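Local atomic coordinates of antisigma-factor antagonist, STAS (Rhodobacter sphaeroides, PDB entry 3OIZ), a protein that probably regulates a SulP-type sulfate transporter of the membrane, of which it is the soluble STAS domain, related to the anti-sigma factor antagonists. Residues R18-E23 / L70-E75. Residues are numbered along the deposited sequence; the frame is centred on the assembly and turned at random.
Sequences RIYRVE and LKFRRE
Y20 and F72 carry the whole contact between strand segment 18-23 and segment 70-75, at the end of helix 59-74. The end of the phenylalanine ring does the touching. F72 CZ lies 3.6 Å from Y20 CE2, and the same CZ is 4.0 Å from Y20 CZ and 4.0 Å from Y20 OH. The ring planes are inclined at 42°, with centroids 5.7 Å apart. Both residues set CG anti to their own carbonyl carbon (chi1 -78° in Y20, -79° in F72), and each ring reaches toward the other segment. Apolar contact joins the two rings. The buried phenol oxygen is satisfied by a hydrogen bond with the backbone N of D39. The tight part is small: it centres on the approach of CZ to CE2, and the two segments bury 72 Å² in all. By contrast, R73, R74 and E75 at the end of the second segment are exposed; the R73 guanidinium reaches V79 O. F38 meets the Y20 ring and F40 the F72 ring. V47 of the neighbouring parallel strand 46-51 touches both aromatics. The C-terminal end of helix 59-74 thus packs against the mixed sheet of the STAS fold, where strand 17-23 runs between 5-11 and 46-51.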
loop_
_atom_site.group_PDB
_atom_site.type_symbol
_atom_site.label_atom_id
_atom_site.label_comp_id
_atom_site.label_asym_id
_atom_site.label_seq_id
_atom_site.Cartn_x
_atom_site.Cartn_y
_atom_site.Cartn_z
ATOM N N ARG A 18 6.189 7.149 7.411
ATOM C CA ARG A 18 4.875 6.583 7.708
ATOM C C ARG A 18 4.874 5.136 7.250
ATOM O O ARG A 18 5.313 4.852 6.132
ATOM C CB ARG A 18 3.757 7.338 6.991
ATOM C CG ARG A 18 2.370 6.838 7.461
ATOM C CD ARG A 18 1.185 7.684 7.001
ATOM N NE ARG A 18 1.172 9.010 7.625
ATOM C CZ ARG A 18 0.544 9.315 8.766
ATOM N NH1 ARG A 18 -0.141 8.390 9.484
ATOM N NH2 ARG A 18 0.593 10.563 9.194
ATOM N N ILE A 19 4.420 4.230 8.108
ATOM C CA ILE A 19 4.198 2.840 7.672
ATOM C C ILE A 19 2.730 2.609 7.483
ATOM O O ILE A 19 1.945 2.857 8.398
ATOM C CB ILE A 19 4.751 1.821 8.698
ATOM C CG1 ILE A 19 6.237 2.141 8.976
ATOM C CG2 ILE A 19 4.454 0.367 8.201
ATOM C CD1 ILE A 19 6.849 1.390 10.190
ATOM N N TYR A 20 2.357 2.133 6.293
ATOM C CA TYR A 20 0.982 1.734 6.015
ATOM C C TYR A 20 0.898 0.221 6.130
ATOM O O TYR A 20 1.739 -0.481 5.591
ATOM C CB TYR A 20 0.634 2.149 4.608
ATOM C CG TYR A 20 0.300 3.612 4.426
ATOM C CD1 TYR A 20 -1.015 4.072 4.581
ATOM C CD2 TYR A 20 1.304 4.558 4.124
ATOM C CE1 TYR A 20 -1.329 5.443 4.410
ATOM C CE2 TYR A 20 0.991 5.908 3.951
ATOM C CZ TYR A 20 -0.324 6.342 4.082
ATOM O OH TYR A 20 -0.647 7.676 3.926
ATOM N N ARG A 21 -0.127 -0.290 6.804
ATOM C CA ARG A 21 -0.303 -1.718 6.981
ATOM C C ARG A 21 -1.603 -2.095 6.274
ATOM O O ARG A 21 -2.675 -1.628 6.638
ATOM C CB ARG A 21 -0.316 -2.098 8.477
ATOM C CG ARG A 21 1.115 -1.944 9.080
ATOM C CD ARG A 21 1.198 -2.446 10.551
ATOM N NE ARG A 21 2.508 -2.095 11.111
ATOM C CZ ARG A 21 2.762 -0.974 11.792
ATOM N NH1 ARG A 21 1.793 -0.083 12.017
ATOM N NH2 ARG A 21 3.983 -0.729 12.255
ATOM N N VAL A 22 -1.485 -2.936 5.253
ATOM C CA VAL A 22 -2.630 -3.368 4.490
ATOM C C VAL A 22 -2.967 -4.811 4.897
ATOM O O VAL A 22 -2.077 -5.686 4.978
ATOM C CB VAL A 22 -2.266 -3.348 2.976
ATOM C CG1 VAL A 22 -3.492 -3.650 2.172
ATOM C CG2 VAL A 22 -1.656 -1.981 2.518
ATOM N N GLU A 23 -4.247 -5.079 5.150
ATOM C CA GLU A 23 -4.692 -6.449 5.499
ATOM C C GLU A 23 -5.958 -6.831 4.768
ATOM O O GLU A 23 -6.792 -5.975 4.481
ATOM C CB GLU A 23 -4.918 -6.621 7.003
ATOM C CG GLU A 23 -5.897 -5.649 7.579
ATOM C CD GLU A 23 -7.369 -6.070 7.445
ATOM O OE1 GLU A 23 -7.690 -7.206 6.989
ATOM O OE2 GLU A 23 -8.228 -5.233 7.800
ATOM N N LEU A 70 4.805 4.338 -6.836
ATOM C CA LEU A 70 5.297 5.363 -7.744
ATOM C C LEU A 70 4.871 6.766 -7.286
ATOM O O LEU A 70 5.696 7.692 -7.298
ATOM C CB LEU A 70 4.775 5.103 -9.169
ATOM C CG LEU A 70 5.242 6.088 -10.245
ATOM C CD1 LEU A 70 6.782 6.163 -10.262
ATOM C CD2 LEU A 70 4.733 5.637 -11.582
ATOM N N LYS A 71 3.601 6.912 -6.861
ATOM C CA LYS A 71 3.102 8.223 -6.430
ATOM C C LYS A 71 3.802 8.775 -5.199
ATOM O O LYS A 71 4.106 9.999 -5.152
ATOM C CB LYS A 71 1.580 8.212 -6.230
ATOM C CG LYS A 71 0.842 8.141 -7.591
ATOM C CD LYS A 71 -0.664 7.959 -7.451
ATOM C CE LYS A 71 -1.290 9.110 -6.755
ATOM N NZ LYS A 71 -2.070 9.932 -7.710
ATOM N N PHE A 72 4.072 7.904 -4.215
ATOM C CA PHE A 72 4.926 8.305 -3.075
ATOM C C PHE A 72 6.322 8.681 -3.501
ATOM O O PHE A 72 6.850 9.705 -3.030
ATOM C CB PHE A 72 4.987 7.221 -2.002
ATOM C CG PHE A 72 3.783 7.197 -1.106
ATOM C CD1 PHE A 72 3.466 8.305 -0.301
ATOM C CD2 PHE A 72 3.012 6.074 -1.022
ATOM C CE1 PHE A 72 2.372 8.256 0.573
ATOM C CE2 PHE A 72 1.895 6.025 -0.158
ATOM C CZ PHE A 72 1.584 7.102 0.629
ATOM N N ARG A 73 6.905 7.920 -4.429
ATOM C CA ARG A 73 8.262 8.250 -4.902
ATOM C C ARG A 73 8.305 9.594 -5.613
ATOM O O ARG A 73 9.246 10.371 -5.438
ATOM C CB ARG A 73 8.799 7.122 -5.806
ATOM C CG ARG A 73 9.168 5.866 -4.985
ATOM C CD ARG A 73 9.818 4.794 -5.858
ATOM N NE ARG A 73 10.289 3.690 -5.028
ATOM C CZ ARG A 73 10.255 2.410 -5.389
ATOM N NH1 ARG A 73 9.778 2.047 -6.594
ATOM N NH2 ARG A 73 10.671 1.479 -4.528
ATOM N N ARG A 74 7.275 9.892 -6.398
ATOM C CA ARG A 74 7.232 11.156 -7.131
ATOM C C ARG A 74 7.026 12.340 -6.221
ATOM O O ARG A 74 7.306 13.467 -6.617
ATOM C CB ARG A 74 6.096 11.138 -8.128
ATOM C CG ARG A 74 6.382 10.245 -9.259
ATOM C CD ARG A 74 5.267 10.228 -10.218
ATOM N NE ARG A 74 5.765 9.767 -11.507
ATOM C CZ ARG A 74 4.998 9.227 -12.448
ATOM N NH1 ARG A 74 3.689 9.074 -12.229
ATOM N NH2 ARG A 74 5.544 8.827 -13.595
ATOM N N GLU A 75 6.538 12.077 -5.014
ATOM C CA GLU A 75 6.344 13.120 -4.008
ATOM C C GLU A 75 7.593 13.263 -3.123
ATOM O O GLU A 75 7.620 14.095 -2.205
ATOM C CB GLU A 75 5.061 12.868 -3.208
ATOM C CG GLU A 75 3.793 13.252 -3.952
ATOM C CD GLU A 75 3.549 14.779 -3.972
ATOM O OE1 GLU A 75 4.298 15.534 -3.334
ATOM O OE2 GLU A 75 2.590 15.239 -4.604
#